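PDB 6H6X: 3-polyprenyl-4-hydroxybenzoate decarboxylase and related decarboxylases, which is a UbiD-family enzyme (HmfF) that uses prenylated FMN and probably decarboxylates aromatic acids such as furandicarboxylic acid. Local coordinates for residues A100-C105 and E239-G244. The protein carries 8 engineered substitutions. Residues are numbered along the deposited sequence; the frame is centred on the assembly and turned at random.
Sequences APVKEC and EIVIEG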
loop_
_atom_site.group_PDB
_atom_site.type_symbol
_atom_site.label_atom_id
_atom_site.label_comp_id
_atom_site.label_asym_id
_atom_site.label_seq_id
_atom_site.Cartn_x
_atom_site.Cartn_y
_atom_site.Cartn_z
ATOM N N ALA B 100 9.710 6.799 45.587
ATOM C CA ALA B 100 8.993 6.390 44.348
ATOM C C ALA B 100 8.874 7.634 43.465
ATOM O O ALA B 100 8.386 8.659 43.913
ATOM C CB ALA B 100 7.599 5.853 44.620
ATOM N N PRO B 101 9.333 7.547 42.219
ATOM C CA PRO B 101 9.343 8.823 41.492
ATOM C C PRO B 101 7.973 9.519 41.340
ATOM O O PRO B 101 7.892 10.755 41.433
ATOM C CB PRO B 101 9.956 8.463 40.174
ATOM C CG PRO B 101 10.784 7.229 40.450
ATOM C CD PRO B 101 10.061 6.478 41.517
ATOM N N VAL B 102 6.899 8.756 41.192
ATOM C CA VAL B 102 5.586 9.359 40.991
ATOM C C VAL B 102 5.013 10.080 42.229
ATOM O O VAL B 102 3.951 10.749 42.137
ATOM C CB VAL B 102 4.580 8.314 40.426
ATOM C CG1 VAL B 102 4.041 7.415 41.529
ATOM C CG2 VAL B 102 3.406 8.988 39.697
ATOM N N LYS B 103 5.676 9.905 43.386
ATOM C CA LYS B 103 5.286 10.562 44.640
ATOM C C LYS B 103 6.040 11.867 44.959
ATOM O O LYS B 103 5.724 12.508 45.947
ATOM C CB LYS B 103 5.451 9.593 45.814
ATOM C CG LYS B 103 4.546 8.370 45.745
ATOM C CD LYS B 103 3.064 8.711 45.859
ATOM C CE LYS B 103 2.292 7.452 46.226
ATOM N NZ LYS B 103 0.826 7.658 46.356
ATOM N N GLU B 104 7.009 12.246 44.121
ATOM C CA GLU B 104 7.801 13.445 44.311
ATOM C C GLU B 104 6.955 14.714 44.567
ATOM O O GLU B 104 7.235 15.446 45.513
ATOM C CB GLU B 104 8.752 13.624 43.117
ATOM C CG GLU B 104 9.908 12.622 43.157
ATOM C CD GLU B 104 10.700 12.478 41.864
ATOM O OE1 GLU B 104 10.484 13.204 40.866
ATOM O OE2 GLU B 104 11.571 11.593 41.842
ATOM N N CYS B 105 5.923 14.951 43.752
ATOM C CA CYS B 105 4.956 16.037 43.960
ATOM C C CYS B 105 3.550 15.462 44.128
ATOM O O CYS B 105 3.153 14.582 43.382
ATOM C CB CYS B 105 4.975 17.007 42.772
ATOM S SG CYS B 105 6.623 17.512 42.230
ATOM N N GLU B 239 4.784 8.847 35.194
ATOM C CA GLU B 239 5.071 10.284 35.165
ATOM C C GLU B 239 4.042 11.012 35.945
ATOM O O GLU B 239 4.360 11.906 36.690
ATOM C CB GLU B 239 5.118 10.809 33.702
ATOM C CG GLU B 239 6.270 10.263 32.874
ATOM C CD GLU B 239 7.652 10.851 33.289
ATOM O OE1 GLU B 239 7.708 12.031 33.665
ATOM O OE2 GLU B 239 8.700 10.165 33.215
ATOM N N ILE B 240 2.778 10.623 35.768
ATOM C CA ILE B 240 1.664 11.304 36.378
ATOM C C ILE B 240 0.598 10.288 36.798
ATOM O O ILE B 240 0.334 9.346 36.049
ATOM C CB ILE B 240 1.010 12.287 35.354
ATOM C CG1 ILE B 240 1.953 13.439 34.973
ATOM C CG2 ILE B 240 -0.252 12.896 35.903
ATOM C CD1 ILE B 240 1.936 13.833 33.520
ATOM N N VAL B 241 -0.040 10.510 37.959
ATOM C CA VAL B 241 -1.169 9.721 38.433
ATOM C C VAL B 241 -2.271 10.647 38.847
ATOM O O VAL B 241 -2.035 11.614 39.560
ATOM C CB VAL B 241 -0.812 8.805 39.623
ATOM C CG1 VAL B 241 -2.050 8.304 40.367
ATOM C CG2 VAL B 241 0.055 7.649 39.156
ATOM N N ILE B 242 -3.480 10.335 38.413
ATOM C CA ILE B 242 -4.652 11.084 38.763
ATOM C C ILE B 242 -5.539 10.088 39.454
ATOM O O ILE B 242 -5.935 9.086 38.875
ATOM C CB ILE B 242 -5.323 11.717 37.517
ATOM C CG1 ILE B 242 -4.374 12.732 36.870
ATOM C CG2 ILE B 242 -6.632 12.376 37.870
ATOM C CD1 ILE B 242 -4.802 13.065 35.449
ATOM N N GLU B 243 -5.860 10.390 40.707
ATOM C CA GLU B 243 -6.716 9.574 41.569
ATOM C C GLU B 243 -8.119 10.131 41.580
ATOM O O GLU B 243 -8.308 11.334 41.551
ATOM C CB GLU B 243 -6.151 9.582 42.987
ATOM C CG GLU B 243 -4.668 9.197 43.089
ATOM C CD GLU B 243 -4.119 9.183 44.505
ATOM O OE1 GLU B 243 -4.919 9.385 45.459
ATOM O OE2 GLU B 243 -2.880 8.961 44.664
ATOM N N GLY B 244 -9.114 9.264 41.628
ATOM C CA GLY B 244 -10.467 9.743 41.711
ATOM C C GLY B 244 -11.506 8.677 41.825
ATOM O O GLY B 244 -11.238 7.531 42.221
#
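V102 and V241 form the apolar centre of this small buried contact, their side chains crossing at roughly a right angle. The touching branch is CG2 on both: V102 CG2 lies 3.6 Å from V241 CG2 and 4.1 Å from V241 N, so the same methyl also rests against the start of the strand. With chi1 at 80°, V102 CG1 sits between the backbone N and the carbonyl carbon, and this turns CG2 anti to the backbone N and onto the strand. V102 CG2 then reaches along the strand backbone, 4.2 Å from I240 C and 4.3 Å from E239 O. V225 of strand 223-226 also packs against V102.

The polar part of the contact is looser. K103 starts out pointing away from the strand, but its long chain brings the ammonium group back, and K103 NZ stops 4.3 Å from E243 OE2, beyond a salt bridge. The opposite charges probably still attract at this distance. E228 serves both: its carboxylate forms a salt bridge with K103 NZ, which also donates to the carbonyl O of K226, and its backbone N donates to E243 OE2, while E243 OE1 takes a bond from the hydroxyl of T229.

No hydrogen bond joins the two segments directly. The 3-10 turn is closed internally by K103 N to A100 O at 3.0 Å and E104 N to P101 O at 3.2 Å, and V102 O is bound by the hydroxyl of T279 on strand 264-280. Within the second segment, E239 and I240 both face I190, a classic beta bulge where strand 240-246 begins. The contact thus lays a 3-10 turn, just ahead of strand 105-107, against the bulged start of a strand in the antiparallel sheet of the Rift-related domain, away from the prenylated-FMN and metal sites.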